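Local coordinates for heme-binding protein A / AI-2 binding protein A (Helicobacter pylori SS1, PDB 6OFQ) that probably binds short peptides in the periplasm and hands them to an ABC transporter for uptake, as a type II substrate-binding protein, at residues A[293-305]-A[452-464]. Sequence-based numbering, arbitrary orientation. Where two conformers were deposited one is given.
Sequences ASWLSLNTQKKYF and PTQNGSFYKSDAF
Gln301 and Thr300 reach from one type I turn to the backbone of another, a compact example of how two beta turns can be joined by side-chain and backbone bonds. The first, Asn299 to Lys302, follows strand 292-298 of the mixed sheet in this type II periplasmic binding protein; the second, Asn455 to Phe458, precedes helix 462-473. Gln301 is instructive from CB outward. Its CG lies 3.5 Å from Phe458 CB, beside the root of the ring, and a bend at chi2 (-60°) turns the amide toward the Phe458 carbonyl, with CD 4.0 Å from Phe458 O. NE2 donates to Phe458 O at 3.0 Å in the carbonyl plane and also comes 3.9 Å from Lys460 CD. The Asn299 amide is nearly parallel to the Phe458 ring, the planes 9° apart, with OD1 3.6 Å from Phe458 CD1; OD1 accepts from Gln301 N in an Asx turn and ND2 bonds His421 O. Two bonds from Thr300 converge on Ser457 O: the backbone N, from above the carbonyl plane, and OG1 at 2.7 Å, close to head-on (C=O...O angle 160°). Ser457 OG, hydrogen-bonded to Pro496 O, also accepts weakly from Leu298 N at 3.3 Å. A water extends this network, accepting from Trp295 NE1 at 2.9 Å and donating to Ser457 OG.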
ATOM      1  N   ALA A 293       6.406  -6.959   2.092  1.00  5.48           N
ATOM      2  CA  ALA A 293       7.856  -6.973   2.082  1.00  5.60           C
ATOM      3  C   ALA A 293       8.355  -5.770   2.881  1.00  5.75           C
ATOM      4  O   ALA A 293       7.707  -4.714   2.883  1.00  6.49           O
ATOM      5  CB  ALA A 293       8.439  -6.945   0.678  1.00  5.97           C
ATOM      6  N   SER A 294       9.461  -5.946   3.602  1.00  4.82           N
ATOM      7  CA  SER A 294      10.102  -4.903   4.426  1.00  5.28           C
ATOM      8  C   SER A 294      11.595  -4.936   4.148  1.00  4.83           C
ATOM      9  O   SER A 294      12.211  -5.983   4.160  1.00  4.38           O
ATOM     10  CB  SER A 294       9.812  -5.230   5.915  1.00  6.66           C
ATOM     11  OG  SER A 294      10.375  -4.218   6.731  1.00 12.62           O
ATOM     12  N   TRP A 295      12.181  -3.744   3.975  1.00  4.36           N
ATOM     13  CA  TRP A 295      13.592  -3.664   3.497  1.00  4.43           C
ATOM     14  C   TRP A 295      14.213  -2.355   3.948  1.00  4.38           C
ATOM     15  O   TRP A 295      13.537  -1.529   4.554  1.00  5.25           O
ATOM     16  CB  TRP A 295      13.724  -3.887   1.980  1.00  4.32           C
ATOM     17  CG  TRP A 295      13.110  -2.832   1.120  1.00  4.17           C
ATOM     18  CD1 TRP A 295      13.716  -1.724   0.637  1.00  4.25           C
ATOM     19  CD2 TRP A 295      11.749  -2.743   0.709  1.00  4.13           C
ATOM     20  NE1 TRP A 295      12.839  -0.977  -0.112  1.00  4.29           N
ATOM     21  CE2 TRP A 295      11.614  -1.583  -0.097  1.00  4.03           C
ATOM     22  CE3 TRP A 295      10.629  -3.549   0.879  1.00  4.86           C
ATOM     23  CZ2 TRP A 295      10.407  -1.213  -0.674  1.00  4.46           C
ATOM     24  CZ3 TRP A 295       9.450  -3.183   0.317  1.00  4.48           C
ATOM     25  CH2 TRP A 295       9.337  -2.013  -0.431  1.00  4.41           C
ATOM     26  N   LEU A 296      15.484  -2.213   3.679  1.00  4.84           N
ATOM     27  CA  LEU A 296      16.153  -0.964   3.929  0.61  5.71           C
ATOM     28  C   LEU A 296      16.388  -0.293   2.578  1.00  5.34           C
ATOM     29  O   LEU A 296      17.080  -0.875   1.719  1.00  5.34           O
ATOM     30  CB  LEU A 296      17.410  -1.262   4.719  0.61  6.57           C
ATOM     31  CG  LEU A 296      18.251  -0.075   5.178  0.61  7.15           C
ATOM     32  CD1 LEU A 296      17.552   0.733   6.271  0.61  7.89           C
ATOM     33  CD2 LEU A 296      19.601  -0.550   5.700  0.61  8.05           C
ATOM     34  N   SER A 297      15.816   0.878   2.329  1.00  5.59           N
ATOM     35  CA  SER A 297      16.145   1.710   1.166  1.00  6.28           C
ATOM     36  C   SER A 297      17.571   2.246   1.343  1.00  6.12           C
ATOM     37  O   SER A 297      17.913   2.613   2.478  1.00  6.54           O
ATOM     38  CB  SER A 297      15.240   2.960   1.040  1.00  8.14           C
ATOM     39  OG  SER A 297      13.886   2.607   0.775  1.00 11.12           O
ATOM     40  N   LEU A 298      18.348   2.229   0.263  1.00  5.95           N
ATOM     41  CA  LEU A 298      19.669   2.863   0.198  1.00  5.55           C
ATOM     42  C   LEU A 298      19.556   3.854  -0.942  1.00  6.05           C
ATOM     43  O   LEU A 298      19.187   3.511  -2.062  1.00  5.86           O
ATOM     44  CB  LEU A 298      20.735   1.836  -0.155  1.00  5.46           C
ATOM     45  CG  LEU A 298      20.901   0.654   0.802  1.00  6.38           C
ATOM     46  CD1 LEU A 298      21.885  -0.375   0.328  1.00  6.69           C
ATOM     47  CD2 LEU A 298      21.242   1.137   2.218  1.00  6.67           C
ATOM     48  N   ASN A 299      19.898   5.114  -0.669  1.00  6.39           N
ATOM     49  CA  ASN A 299      19.646   6.171  -1.644  1.00  6.61           C
ATOM     50  C   ASN A 299      20.786   6.174  -2.630  1.00  7.70           C
ATOM     51  O   ASN A 299      21.865   6.736  -2.359  1.00  6.86           O
ATOM     52  CB  ASN A 299      19.453   7.532  -0.997  1.00  7.02           C
ATOM     53  CG  ASN A 299      19.033   8.597  -2.011  1.00  8.20           C
ATOM     54  OD1 ASN A 299      19.401   8.498  -3.205  1.00  8.96           O
ATOM     55  ND2 ASN A 299      18.331   9.612  -1.512  1.00  8.78           N
ATOM     56  N   THR A 300      20.587   5.467  -3.725  1.00  7.12           N
ATOM     57  CA  THR A 300      21.637   5.203  -4.709  1.00  7.40           C
ATOM     58  C   THR A 300      22.127   6.469  -5.453  1.00  8.46           C
ATOM     59  O   THR A 300      23.101   6.332  -6.221  1.00 10.37           O
ATOM     60  CB  THR A 300      21.314   4.098  -5.731  1.00  7.79           C
ATOM     61  OG1 THR A 300      20.259   4.546  -6.605  1.00  7.34           O
ATOM     62  CG2 THR A 300      20.946   2.799  -5.046  1.00  8.47           C
ATOM     63  N   GLN A 301      21.485   7.603  -5.240  1.00 10.32           N
ATOM     64  CA  GLN A 301      22.011   8.827  -5.860  1.00 11.66           C
ATOM     65  C   GLN A 301      22.954   9.565  -4.962  1.00 11.18           C
ATOM     66  O   GLN A 301      23.421  10.623  -5.389  1.00 12.98           O
ATOM     67  CB  GLN A 301      20.864   9.717  -6.336  1.00 14.30           C
ATOM     68  CG  GLN A 301      19.914   8.958  -7.247  1.00 17.07           C
ATOM     69  CD  GLN A 301      20.572   8.404  -8.511  1.00 20.06           C
ATOM     70  OE1 GLN A 301      21.360   9.105  -9.185  1.00 22.32           O
ATOM     71  NE2 GLN A 301      20.251   7.151  -8.864  1.00 20.18           N
ATOM     72  N   LYS A 302      23.116   9.112  -3.724  1.00  9.59           N
ATOM     73  CA  LYS A 302      23.930   9.842  -2.757  1.00  9.33           C
ATOM     74  C   LYS A 302      25.281   9.180  -2.587  1.00  9.26           C
ATOM     75  O   LYS A 302      25.515   8.046  -2.973  1.00  8.88           O
ATOM     76  CB  LYS A 302      23.217   9.959  -1.413  1.00  8.86           C
ATOM     77  CG  LYS A 302      22.068  10.941  -1.498  1.00  9.59           C
ATOM     78  CD  LYS A 302      21.395  11.156  -0.156  1.00  9.20           C
ATOM     79  CE  LYS A 302      20.387  12.272  -0.269  1.00  9.89           C
ATOM     80  NZ  LYS A 302      19.608  12.458   0.964  1.00  9.42           N
ATOM     81  N   LYS A 303      26.213   9.963  -2.031  1.00 10.20           N
ATOM     82  CA  LYS A 303      27.542   9.508  -1.676  1.00 10.28           C
ATOM     83  C   LYS A 303      27.516   8.200  -0.914  1.00  9.09           C
ATOM     84  O   LYS A 303      26.619   7.983  -0.130  1.00  9.21           O
ATOM     85  CB  LYS A 303      28.324  10.590  -0.893  1.00 11.07           C
ATOM     86  CG  LYS A 303      29.755  10.205  -0.516  1.00 14.18           C
ATOM     87  CD  LYS A 303      30.412  11.420   0.161  1.00 17.51           C
ATOM     88  CE  LYS A 303      31.914  11.174   0.276  1.00 21.36           C
ATOM     89  NZ  LYS A 303      32.532  12.193   1.175  1.00 27.81           N
ATOM     90  N   TYR A 304      28.445   7.303  -1.193  1.00  8.74           N
ATOM     91  CA  TYR A 304      28.612   6.000  -0.568  1.00  8.60           C
ATOM     92  C   TYR A 304      27.652   4.983  -1.209  1.00  7.66           C
ATOM     93  O   TYR A 304      28.054   3.940  -1.748  1.00  8.45           O
ATOM     94  CB  TYR A 304      28.490   5.962   0.959  1.00  9.19           C
ATOM     95  CG  TYR A 304      29.312   7.047   1.632  1.00 10.38           C
ATOM     96  CD1 TYR A 304      30.691   7.020   1.524  1.00 10.27           C
ATOM     97  CD2 TYR A 304      28.708   8.058   2.358  1.00 10.44           C
ATOM     98  CE1 TYR A 304      31.450   7.974   2.194  1.00 11.93           C
ATOM     99  CE2 TYR A 304      29.452   9.036   3.018  1.00 12.07           C
ATOM    100  CZ  TYR A 304      30.824   8.973   2.884  1.00 12.16           C
ATOM    101  OH  TYR A 304      31.574   9.969   3.540  1.00 15.61           O
ATOM    102  N   PHE A 305      26.371   5.317  -1.154  1.00  7.53           N
ATOM    103  CA  PHE A 305      25.341   4.375  -1.620  1.00  7.44           C
ATOM    104  C   PHE A 305      25.216   4.291  -3.146  1.00  8.76           C
ATOM    105  O   PHE A 305      24.568   3.377  -3.648  1.00  8.85           O
ATOM    106  CB  PHE A 305      24.005   4.767  -0.996  1.00  7.38           C
ATOM    107  CG  PHE A 305      24.058   4.813   0.500  1.00  7.16           C
ATOM    108  CD1 PHE A 305      24.123   3.634   1.220  1.00  7.82           C
ATOM    109  CD2 PHE A 305      24.126   6.015   1.174  1.00  7.63           C
ATOM    110  CE1 PHE A 305      24.300   3.663   2.593  1.00  7.72           C
ATOM    111  CE2 PHE A 305      24.303   6.046   2.531  1.00  7.96           C
ATOM    112  CZ  PHE A 305      24.399   4.886   3.259  1.00  7.65           C
ATOM    113  N   PRO A 452       6.896  13.640  -5.516  1.00  7.04           N
ATOM    114  CA  PRO A 452       7.571  12.665  -4.671  1.00  7.53           C
ATOM    115  C   PRO A 452       7.559  11.283  -5.324  1.00  6.98           C
ATOM    116  O   PRO A 452       6.692  11.003  -6.175  1.00  8.41           O
ATOM    117  CB  PRO A 452       6.695  12.630  -3.427  1.00  8.37           C
ATOM    118  CG  PRO A 452       5.802  13.829  -3.442  1.00  9.78           C
ATOM    119  CD  PRO A 452       5.706  14.236  -4.870  1.00  8.01           C
ATOM    120  N   THR A 453       8.455  10.434  -4.814  1.00  6.06           N
ATOM    121  CA  THR A 453       8.687   9.113  -5.358  1.00  5.28           C
ATOM    122  C   THR A 453       8.311   7.992  -4.390  1.00  4.96           C
ATOM    123  O   THR A 453       8.408   8.185  -3.195  1.00  6.50           O
ATOM    124  CB  THR A 453      10.160   8.914  -5.755  1.00  5.55           C
ATOM    125  OG1 THR A 453      10.270   7.760  -6.565  1.00  5.79           O
ATOM    126  CG2 THR A 453      11.114   8.866  -4.560  1.00  6.94           C
ATOM    127  N   GLN A 454       7.985   6.827  -4.973  1.00  4.68           N
ATOM    128  CA  GLN A 454       7.923   5.573  -4.225  1.00  4.76           C
ATOM    129  C   GLN A 454       9.122   4.669  -4.447  1.00  5.13           C
ATOM    130  O   GLN A 454       9.241   3.638  -3.766  1.00  6.88           O
ATOM    131  CB  GLN A 454       6.659   4.785  -4.611  1.00  4.89           C
ATOM    132  CG  GLN A 454       5.424   5.682  -4.482  1.00  5.58           C
ATOM    133  CD  GLN A 454       4.119   4.924  -4.336  1.00  6.07           C
ATOM    134  OE1 GLN A 454       3.799   4.510  -3.228  1.00  7.49           O
ATOM    135  NE2 GLN A 454       3.520   4.584  -5.441  1.00  6.62           N
ATOM    136  N   ASN A 455      10.051   5.136  -5.272  1.00  4.93           N
ATOM    137  CA  ASN A 455      11.295   4.404  -5.495  1.00  4.83           C
ATOM    138  C   ASN A 455      12.328   5.051  -4.551  1.00  5.07           C
ATOM    139  O   ASN A 455      13.133   5.936  -4.905  1.00  5.22           O
ATOM    140  CB  ASN A 455      11.696   4.487  -6.966  1.00  5.39           C
ATOM    141  CG  ASN A 455      12.941   3.718  -7.328  1.00  5.35           C
ATOM    142  OD1 ASN A 455      13.776   3.422  -6.472  1.00  4.93           O
ATOM    143  ND2 ASN A 455      13.106   3.398  -8.605  1.00  5.09           N
ATOM    144  N   GLY A 456      12.296   4.571  -3.312  1.00  5.92           N
ATOM    145  CA  GLY A 456      13.053   5.189  -2.223  1.00  7.12           C
ATOM    146  C   GLY A 456      14.539   4.952  -2.331  1.00  6.37           C
ATOM    147  O   GLY A 456      15.298   5.656  -1.680  1.00  8.59           O
ATOM    148  N   SER A 457      14.983   4.021  -3.155  1.00  5.41           N
ATOM    149  CA  SER A 457      16.407   3.810  -3.435  1.00  5.67           C
ATOM    150  C   SER A 457      16.917   4.630  -4.620  1.00  5.63           C
ATOM    151  O   SER A 457      18.075   4.609  -4.978  1.00  6.04           O
ATOM    152  CB  SER A 457      16.702   2.315  -3.692  1.00  5.60           C
ATOM    153  OG  SER A 457      16.570   1.581  -2.497  1.00  5.91           O
ATOM    154  N   PHE A 458      15.980   5.293  -5.296  1.00  6.03           N
ATOM    155  CA  PHE A 458      16.230   5.963  -6.575  1.00  7.06           C
ATOM    156  C   PHE A 458      16.964   5.041  -7.543  1.00  6.97           C
ATOM    157  O   PHE A 458      17.954   5.390  -8.194  1.00  7.57           O
ATOM    158  CB  PHE A 458      17.005   7.291  -6.364  1.00  8.26           C
ATOM    159  CG  PHE A 458      16.179   8.381  -5.705  1.00 11.98           C
ATOM    160  CD1 PHE A 458      15.967   8.411  -4.362  1.00 14.07           C
ATOM    161  CD2 PHE A 458      15.457   9.271  -6.482  1.00 17.31           C
ATOM    162  CE1 PHE A 458      15.162   9.366  -3.758  1.00 14.39           C
ATOM    163  CE2 PHE A 458      14.753  10.294  -5.878  1.00 21.73           C
ATOM    164  CZ  PHE A 458      14.567  10.330  -4.518  1.00 15.37           C
ATOM    165  N   TYR A 459      16.495   3.794  -7.587  1.00  5.40           N
ATOM    166  CA  TYR A 459      17.146   2.817  -8.434  1.00  5.32           C
ATOM    167  C   TYR A 459      16.832   3.077  -9.900  1.00  6.04           C
ATOM    168  O   TYR A 459      15.658   3.051 -10.267  1.00  5.31           O
ATOM    169  CB  TYR A 459      16.690   1.416  -8.037  1.00  5.38           C
ATOM    170  CG  TYR A 459      17.279   0.261  -8.782  1.00  4.71           C
ATOM    171  CD1 TYR A 459      18.633   0.127  -9.021  1.00  4.63           C
ATOM    172  CD2 TYR A 459      16.450  -0.733  -9.300  1.00  4.41           C
ATOM    173  CE1 TYR A 459      19.158  -0.924  -9.765  1.00  4.76           C
ATOM    174  CE2 TYR A 459      16.978  -1.791  -9.998  1.00  4.96           C
ATOM    175  CZ  TYR A 459      18.329  -1.950 -10.211  1.00  4.52           C
ATOM    176  OH  TYR A 459      18.742  -3.051 -10.901  1.00  5.66           O
ATOM    177  N   LYS A 460      17.867   3.295 -10.686  1.00  6.97           N
ATOM    178  CA  LYS A 460      17.706   3.600 -12.111  1.00  6.96           C
ATOM    179  C   LYS A 460      18.564   2.652 -12.940  1.00  8.02           C
ATOM    180  O   LYS A 460      19.762   2.841 -13.084  1.00 11.85           O
ATOM    181  CB  LYS A 460      18.157   5.043 -12.350  1.00  7.75           C
ATOM    182  CG  LYS A 460      17.289   6.056 -11.649  1.00  9.31           C
ATOM    183  CD  LYS A 460      17.716   7.504 -11.872  1.00 11.02           C
ATOM    184  CE  LYS A 460      17.754   7.812 -13.352  1.00 16.46           C
ATOM    185  NZ  LYS A 460      18.032   9.274 -13.334  1.00 21.38           N
ATOM    186  N   SER A 461      17.937   1.596 -13.442  1.00  7.23           N
ATOM    187  CA  SER A 461      18.608   0.636 -14.283  1.00  7.34           C
ATOM    188  C   SER A 461      17.747   0.491 -15.532  1.00  7.23           C
ATOM    189  O   SER A 461      16.588   0.046 -15.473  1.00  6.04           O
ATOM    190  CB  SER A 461      18.738  -0.734 -13.626  1.00  7.46           C
ATOM    191  OG  SER A 461      19.044  -1.748 -14.586  1.00  7.20           O
ATOM    192  N   ASP A 462      18.359   0.782 -16.686  1.00  9.34           N
ATOM    193  CA  ASP A 462      17.694   0.543 -17.958  1.00 10.46           C
ATOM    194  C   ASP A 462      17.439  -0.929 -18.258  1.00  9.16           C
ATOM    195  O   ASP A 462      16.354  -1.345 -18.698  1.00  8.57           O
ATOM    196  CB  ASP A 462      18.478   1.088 -19.150  1.00 13.62           C
ATOM    197  CG  ASP A 462      18.303   2.579 -19.289  1.00 18.85           C
ATOM    198  OD1 ASP A 462      17.152   3.063 -19.117  1.00 18.95           O
ATOM    199  OD2 ASP A 462      19.378   3.146 -19.583  1.00 20.54           O
ATOM    200  N   ALA A 463      18.416  -1.779 -17.970  1.00  7.67           N
ATOM    201  CA  ALA A 463      18.271  -3.190 -18.240  1.00  8.95           C
ATOM    202  C   ALA A 463      17.106  -3.794 -17.427  1.00  7.97           C
ATOM    203  O   ALA A 463      16.279  -4.592 -17.899  1.00  8.87           O
ATOM    204  CB  ALA A 463      19.606  -3.893 -17.979  1.00 10.44           C
ATOM    205  N   PHE A 464      16.977  -3.375 -16.161  1.00  7.39           N
ATOM    206  CA  PHE A 464      15.943  -3.884 -15.267  1.00  6.75           C
ATOM    207  C   PHE A 464      14.625  -3.316 -15.770  1.00  5.54           C
ATOM    208  O   PHE A 464      13.629  -4.071 -15.964  1.00  5.38           O
ATOM    209  CB  PHE A 464      16.213  -3.395 -13.859  1.00  6.41           C
ATOM    210  CG  PHE A 464      15.158  -3.686 -12.849  1.00  5.41           C
ATOM    211  CD1 PHE A 464      15.107  -4.952 -12.281  1.00  5.53           C
ATOM    212  CD2 PHE A 464      14.282  -2.707 -12.441  1.00  5.74           C
ATOM    213  CE1 PHE A 464      14.153  -5.229 -11.337  1.00  5.55           C
ATOM    214  CE2 PHE A 464      13.380  -2.940 -11.436  1.00  5.77           C
ATOM    215  CZ  PHE A 464      13.314  -4.216 -10.920  1.00  5.47           C
TER
HETATM  216  O   HOH W   1      13.569   1.495  -1.453  1.00 14.69           O
HETATM  217  O   HOH W   2      20.457   3.588  -9.282  1.00  9.82           O